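Long-range contacts in putative phosphohydrolase (Shewanella amazonensis, PDB 3M1T), which probably acts in signal transduction through an HDOD domain related to the HD phosphodiesterases, though its activity is not established: residues A114-E119 / E258-M263; K222-D227 / S238-I243. All blocks are in the same frame, centred on the assembly; numbering follows the deposited sequence. Where two conformers were deposited one is given.

Interaction 1: A114-E119 / E258-M263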
loop_
_atom_site.group_PDB
_atom_site.type_symbol
_atom_site.label_atom_id
_atom_site.label_comp_id
_atom_site.label_asym_id
_atom_site.label_seq_id
_atom_site.Cartn_x
_atom_site.Cartn_y
_atom_site.Cartn_z
ATOM N N ALA A 114 5.086 1.448 2.359
ATOM C CA ALA A 114 5.115 2.384 1.237
ATOM C C ALA A 114 6.380 3.189 1.151
ATOM O O ALA A 114 6.968 3.367 0.079
ATOM C CB ALA A 114 3.856 3.312 1.287
ATOM N N ILE A 115 6.846 3.685 2.304
ATOM C CA ILE A 115 8.093 4.460 2.337
ATOM C C ILE A 115 9.304 3.630 1.911
ATOM O O ILE A 115 10.189 4.084 1.132
ATOM C CB ILE A 115 8.299 5.085 3.765
ATOM C CG1 ILE A 115 7.278 6.196 4.015
ATOM C CG2 ILE A 115 9.776 5.531 3.957
ATOM C CD1 ILE A 115 7.231 6.591 5.515
ATOM N N ILE A 116 9.341 2.403 2.406
ATOM C CA ILE A 116 10.389 1.464 2.037
ATOM C C ILE A 116 10.345 1.165 0.540
ATOM O O ILE A 116 11.350 1.267 -0.162
ATOM C CB ILE A 116 10.350 0.153 2.866
ATOM C CG1 ILE A 116 10.591 0.416 4.358
ATOM C CG2 ILE A 116 11.403 -0.877 2.318
ATOM C CD1 ILE A 116 10.079 -0.722 5.245
ATOM N N CYS A 117 9.147 0.875 0.007
ATOM C CA CYS A 117 9.043 0.607 -1.423
ATOM C C CYS A 117 9.558 1.784 -2.296
ATOM O O CYS A 117 10.196 1.606 -3.316
ATOM C CB CYS A 117 7.578 0.359 -1.790
ATOM S SG CYS A 117 6.931 -1.231 -1.292
ATOM N N GLN A 118 9.207 2.996 -1.912
ATOM C CA GLN A 118 9.644 4.178 -2.619
ATOM C C GLN A 118 11.172 4.266 -2.740
ATOM O O GLN A 118 11.706 4.661 -3.782
ATOM C CB GLN A 118 9.085 5.414 -1.905
ATOM C CG GLN A 118 9.172 6.685 -2.694
ATOM C CD GLN A 118 8.422 7.831 -2.025
ATOM O OE1 GLN A 118 8.677 8.161 -0.863
ATOM N NE2 GLN A 118 7.488 8.448 -2.767
ATOM N N GLU A 119 11.866 3.933 -1.650
ATOM C CA GLU A 119 13.317 3.902 -1.621
ATOM C C GLU A 119 13.855 2.785 -2.524
ATOM O O GLU A 119 14.820 2.974 -3.254
ATOM C CB GLU A 119 13.805 3.658 -0.191
ATOM C CG GLU A 119 15.319 3.545 -0.058
ATOM C CD GLU A 119 16.093 4.770 -0.543
ATOM O OE1 GLU A 119 15.542 5.906 -0.470
ATOM O OE2 GLU A 119 17.269 4.587 -0.931
ATOM N N GLU A 258 21.418 1.873 6.222
ATOM C CA GLU A 258 21.553 3.188 6.857
ATOM C C GLU A 258 20.350 4.075 6.505
ATOM O O GLU A 258 19.766 4.742 7.385
ATOM C CB GLU A 258 22.864 3.857 6.429
ATOM C CG GLU A 258 24.033 3.690 7.433
ATOM C CD GLU A 258 23.852 4.522 8.687
ATOM N N LYS A 259 19.954 4.024 5.236
ATOM C CA LYS A 259 18.821 4.823 4.732
ATOM C C LYS A 259 17.529 4.370 5.376
ATOM O O LYS A 259 16.707 5.218 5.777
ATOM C CB LYS A 259 18.752 4.771 3.214
ATOM C CG LYS A 259 17.580 5.540 2.565
ATOM C CD LYS A 259 17.681 7.033 2.872
ATOM C CE LYS A 259 16.673 7.889 2.095
ATOM N NZ LYS A 259 16.926 7.885 0.602
ATOM N N LEU A 260 17.308 3.056 5.441
ATOM C CA LEU A 260 16.102 2.520 6.058
ATOM C C LEU A 260 16.017 2.896 7.541
ATOM O O LEU A 260 14.919 3.206 8.063
ATOM C CB LEU A 260 15.990 1.018 5.870
ATOM C CG LEU A 260 15.831 0.575 4.418
ATOM C CD1 LEU A 260 15.917 -0.947 4.328
ATOM C CD2 LEU A 260 14.533 1.120 3.817
ATOM N N ALA A 261 17.154 2.899 8.222
ATOM C CA ALA A 261 17.174 3.295 9.621
ATOM C C ALA A 261 16.785 4.765 9.780
ATOM O O ALA A 261 16.111 5.140 10.758
ATOM C CB ALA A 261 18.574 3.029 10.236
ATOM N N LYS A 262 17.243 5.617 8.860
ATOM C CA LYS A 262 16.887 7.043 8.916
ATOM C C LYS A 262 15.360 7.204 8.823
ATOM O O LYS A 262 14.766 8.038 9.513
ATOM C CB LYS A 262 17.584 7.842 7.788
ATOM C CG LYS A 262 19.091 8.105 7.981
ATOM C CD LYS A 262 19.632 9.126 6.954
HETATM N N MSE A 263 14.717 6.377 8.019
HETATM C CA MSE A 263 13.278 6.562 7.745
HETATM C C MSE A 263 12.369 5.750 8.644
HETATM O O MSE A 263 11.130 5.964 8.650
HETATM C CB MSE A 263 13.007 6.225 6.305
HETATM C CG MSE A 263 13.937 6.988 5.392
HETATM SE SE MSE A 263 13.241 6.877 3.642
HETATM C CE MSE A 263 13.240 5.074 3.483
#
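I115, I116 and E119 meet M263, L260 and K259 in a largely buried helix-helix packing with a salt bridge at one margin. It joins helix 103-124 of the all-helical HDOD domain to helix 256-263, close to the C-terminal end of the chain. The two segments run roughly antiparallel, at 148°, with their axes 10.8 Å apart.

E119 and K259 carry the polar part. K259 NZ donates to E119 OE1 at 2.6 Å, a short charged hydrogen bond. The ammonium group comes from above the carboxylate plane, 39° out of it. Both side chains leave with CG anti to the backbone N, and both then bend at chi2. These bends fold the two chains over each other, and K259 CG lies 3.5 Å from E119 CD. The other oxygen, E119 OE2, is held by a salt bridge to R123. The buried carboxylate is thus gripped by two cations, which would probably favour its ionised form. A glutamine here would probably leave K259 and R123 without the negative charge they share.

The rest is apolar. I116 and L260 cross at about a right angle, and L260 CD2 touches I116 CG2 at 4.0 Å. Both residues reach beyond this pair: I116 packs on helix 213-227 and L260 on L240. I115 also touches Q266 and M270 of helix 266-272. M263 is deposited as selenomethionine. Its chain bends at chi3, turning the terminal methyl back toward helix 103-124. There CE lies 4.0 Å from E119 CB and 3.5 Å from I115 CG2.

Interaction 2: K222-D227 / S238-I243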
loop_
_atom_site.group_PDB
_atom_site.type_symbol
_atom_site.label_atom_id
_atom_site.label_comp_id
_atom_site.label_asym_id
_atom_site.label_seq_id
_atom_site.Cartn_x
_atom_site.Cartn_y
_atom_site.Cartn_z
ATOM N N LYS A 222 7.682 -5.550 2.951
ATOM C CA LYS A 222 6.879 -6.169 4.002
ATOM C C LYS A 222 7.708 -6.906 5.049
ATOM O O LYS A 222 7.414 -6.837 6.228
ATOM C CB LYS A 222 5.854 -7.131 3.413
ATOM C CG LYS A 222 4.731 -6.447 2.674
ATOM C CD LYS A 222 3.857 -7.457 1.978
ATOM C CE LYS A 222 3.041 -8.322 2.939
ATOM N NZ LYS A 222 2.362 -9.449 2.234
ATOM N N GLN A 223 8.695 -7.638 4.555
ATOM C CA GLN A 223 9.595 -8.405 5.427
ATOM C C GLN A 223 10.437 -7.466 6.259
ATOM O O GLN A 223 10.615 -7.702 7.471
ATOM C CB GLN A 223 10.420 -9.383 4.606
ATOM C CG GLN A 223 11.203 -10.389 5.541
ATOM C CD GLN A 223 11.748 -11.617 4.875
ATOM O OE1 GLN A 223 11.419 -11.933 3.734
ATOM N NE2 GLN A 223 12.665 -12.340 5.595
ATOM N N ILE A 224 10.896 -6.369 5.674
ATOM C CA ILE A 224 11.707 -5.384 6.383
ATOM C C ILE A 224 10.881 -4.765 7.494
ATOM O O ILE A 224 11.311 -4.654 8.651
ATOM C CB ILE A 224 12.213 -4.285 5.417
ATOM C CG1 ILE A 224 13.240 -4.857 4.391
ATOM C CG2 ILE A 224 12.755 -3.101 6.178
ATOM C CD1 ILE A 224 13.660 -3.847 3.312
ATOM N N ALA A 225 9.641 -4.394 7.143
ATOM C CA ALA A 225 8.766 -3.745 8.118
ATOM C C ALA A 225 8.435 -4.714 9.243
ATOM O O ALA A 225 8.396 -4.305 10.395
ATOM C CB ALA A 225 7.473 -3.226 7.458
ATOM N N ALA A 226 8.138 -5.961 8.891
ATOM C CA ALA A 226 7.677 -6.955 9.871
ATOM C C ALA A 226 8.752 -7.338 10.866
ATOM O O ALA A 226 8.516 -7.528 12.081
ATOM C CB ALA A 226 7.181 -8.187 9.196
ATOM N N ASP A 227 9.957 -7.513 10.360
ATOM C CA ASP A 227 10.996 -8.152 11.164
ATOM C C ASP A 227 12.061 -7.187 11.635
ATOM O O ASP A 227 13.012 -7.622 12.314
ATOM C CB ASP A 227 11.618 -9.305 10.378
ATOM C CG ASP A 227 10.688 -10.491 10.237
ATOM O OD1 ASP A 227 9.668 -10.560 10.965
ATOM O OD2 ASP A 227 10.964 -11.371 9.421
ATOM N N SER A 238 23.359 -7.860 5.865
ATOM C CA SER A 238 23.326 -9.281 5.542
ATOM C C SER A 238 21.891 -9.793 5.574
ATOM O O SER A 238 21.542 -10.693 4.813
ATOM C CB SER A 238 24.174 -10.126 6.475
ATOM O OG SER A 238 23.882 -9.957 7.844
ATOM N N TRP A 239 21.074 -9.231 6.469
ATOM C CA TRP A 239 19.636 -9.542 6.474
ATOM C C TRP A 239 18.978 -9.077 5.184
ATOM O O TRP A 239 18.283 -9.843 4.537
ATOM C CB TRP A 239 19.031 -8.861 7.708
ATOM C CG TRP A 239 17.561 -8.837 7.842
ATOM C CD1 TRP A 239 16.713 -9.895 7.867
ATOM C CD2 TRP A 239 16.771 -7.661 8.037
ATOM N NE1 TRP A 239 15.391 -9.433 8.045
ATOM C CE2 TRP A 239 15.418 -8.066 8.152
ATOM C CE3 TRP A 239 17.072 -6.294 8.105
ATOM C CZ2 TRP A 239 14.400 -7.157 8.408
ATOM C CZ3 TRP A 239 16.051 -5.382 8.338
ATOM C CH2 TRP A 239 14.728 -5.816 8.461
ATOM N N LEU A 240 19.240 -7.838 4.805
ATOM C CA LEU A 240 18.678 -7.286 3.591
ATOM C C LEU A 240 19.105 -8.094 2.380
ATOM O O LEU A 240 18.319 -8.312 1.478
ATOM C CB LEU A 240 19.061 -5.809 3.445
ATOM C CG LEU A 240 18.445 -4.871 4.496
ATOM C CD1 LEU A 240 19.101 -3.497 4.442
ATOM C CD2 LEU A 240 16.917 -4.747 4.342
ATOM N N ALA A 241 20.382 -8.527 2.378
ATOM C CA ALA A 241 20.899 -9.357 1.278
ATOM C C ALA A 241 20.067 -10.644 1.115
ATOM O O ALA A 241 19.756 -11.032 0.001
ATOM C CB ALA A 241 22.397 -9.713 1.451
ATOM N N GLN A 242 19.677 -11.263 2.224
ATOM C CA GLN A 242 18.907 -12.505 2.186
ATOM C C GLN A 242 17.514 -12.208 1.656
ATOM O O GLN A 242 16.933 -12.978 0.881
ATOM C CB GLN A 242 18.741 -13.123 3.601
ATOM C CG GLN A 242 19.969 -13.479 4.324
ATOM C CD GLN A 242 19.665 -13.944 5.751
ATOM O OE1 GLN A 242 19.840 -13.192 6.715
ATOM N NE2 GLN A 242 19.202 -15.187 5.879
ATOM N N ILE A 243 16.973 -11.046 2.034
ATOM C CA ILE A 243 15.634 -10.668 1.590
ATOM C C ILE A 243 15.614 -10.365 0.087
ATOM O O ILE A 243 14.661 -10.733 -0.648
ATOM C CB ILE A 243 15.051 -9.517 2.381
ATOM C CG1 ILE A 243 14.900 -9.863 3.867
ATOM C CG2 ILE A 243 13.627 -9.159 1.858
ATOM C CD1 ILE A 243 14.583 -8.739 4.757
HETATM O O HOH W 1 13.421 -11.427 8.319
#
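Segments 222-227 and 238-243 run roughly antiparallel, at 140°, with axes 10.8 Å apart, and the CA atoms of Q223 and I243 face each other at 7.5 Å. This is a helical hairpin: helix 213-227 and helix 236-247 follow each other in the chain, joined by a short loop. It packs against helices 103-124 and 256-263, through I224 on I116 and L240 on L256 and A257.

W239 lies across the join. Its six-membered ring points at the backbone of the first helix, and I224 O sits at the ring edge, in plane, 3.6 Å from W239 CH2. CG of W239 is anti to the backbone N (chi1 171°), which sends the indole across to the first helix. I243 CD1 covers one face of the ring, offset toward its rim. W228 and I231 of the connecting loop also touch this indole.

I224 fills the apolar side of the contact. Its CD1 meets L240 CD2 at 3.5 Å, the two side chains at about a right angle. Its CG1 packs more loosely on I243 CD1. On the more exposed side the extended chain of Q223 lies against I243, with the amide carbon CD 3.7 Å from I243 CG1.

One water ties the polar ends together. It donates to D227 OD2, and D227 OD1 makes a salt bridge with K230. The same water accepts from Q223 NE2 at 3.0 Å and, in the plane of the indole, from W239 NE1 at 2.8 Å.

Interactions 1 and 2 are neighbouring faces of one helical cluster, their centres 12 Å apart. Both are mostly buried, with a polar margin. They join four different helices in pairs, and helices 236-247 and 256-263 are consecutive in the chain. The segments of interaction 1 lie 139 residues apart at their closest ends; interaction 2 closes a local hairpin. Their apolar sides merge where I116 CD1 meets I224 CG2 at 3.7 Å and L260 CD1 meets I224 CD1 at 3.8 Å. L240 joins the same cluster. The margins differ in chemistry: interaction 1 has a direct charged bond, whereas interaction 2 has an indole, an amide and a carboxylate sharing a water.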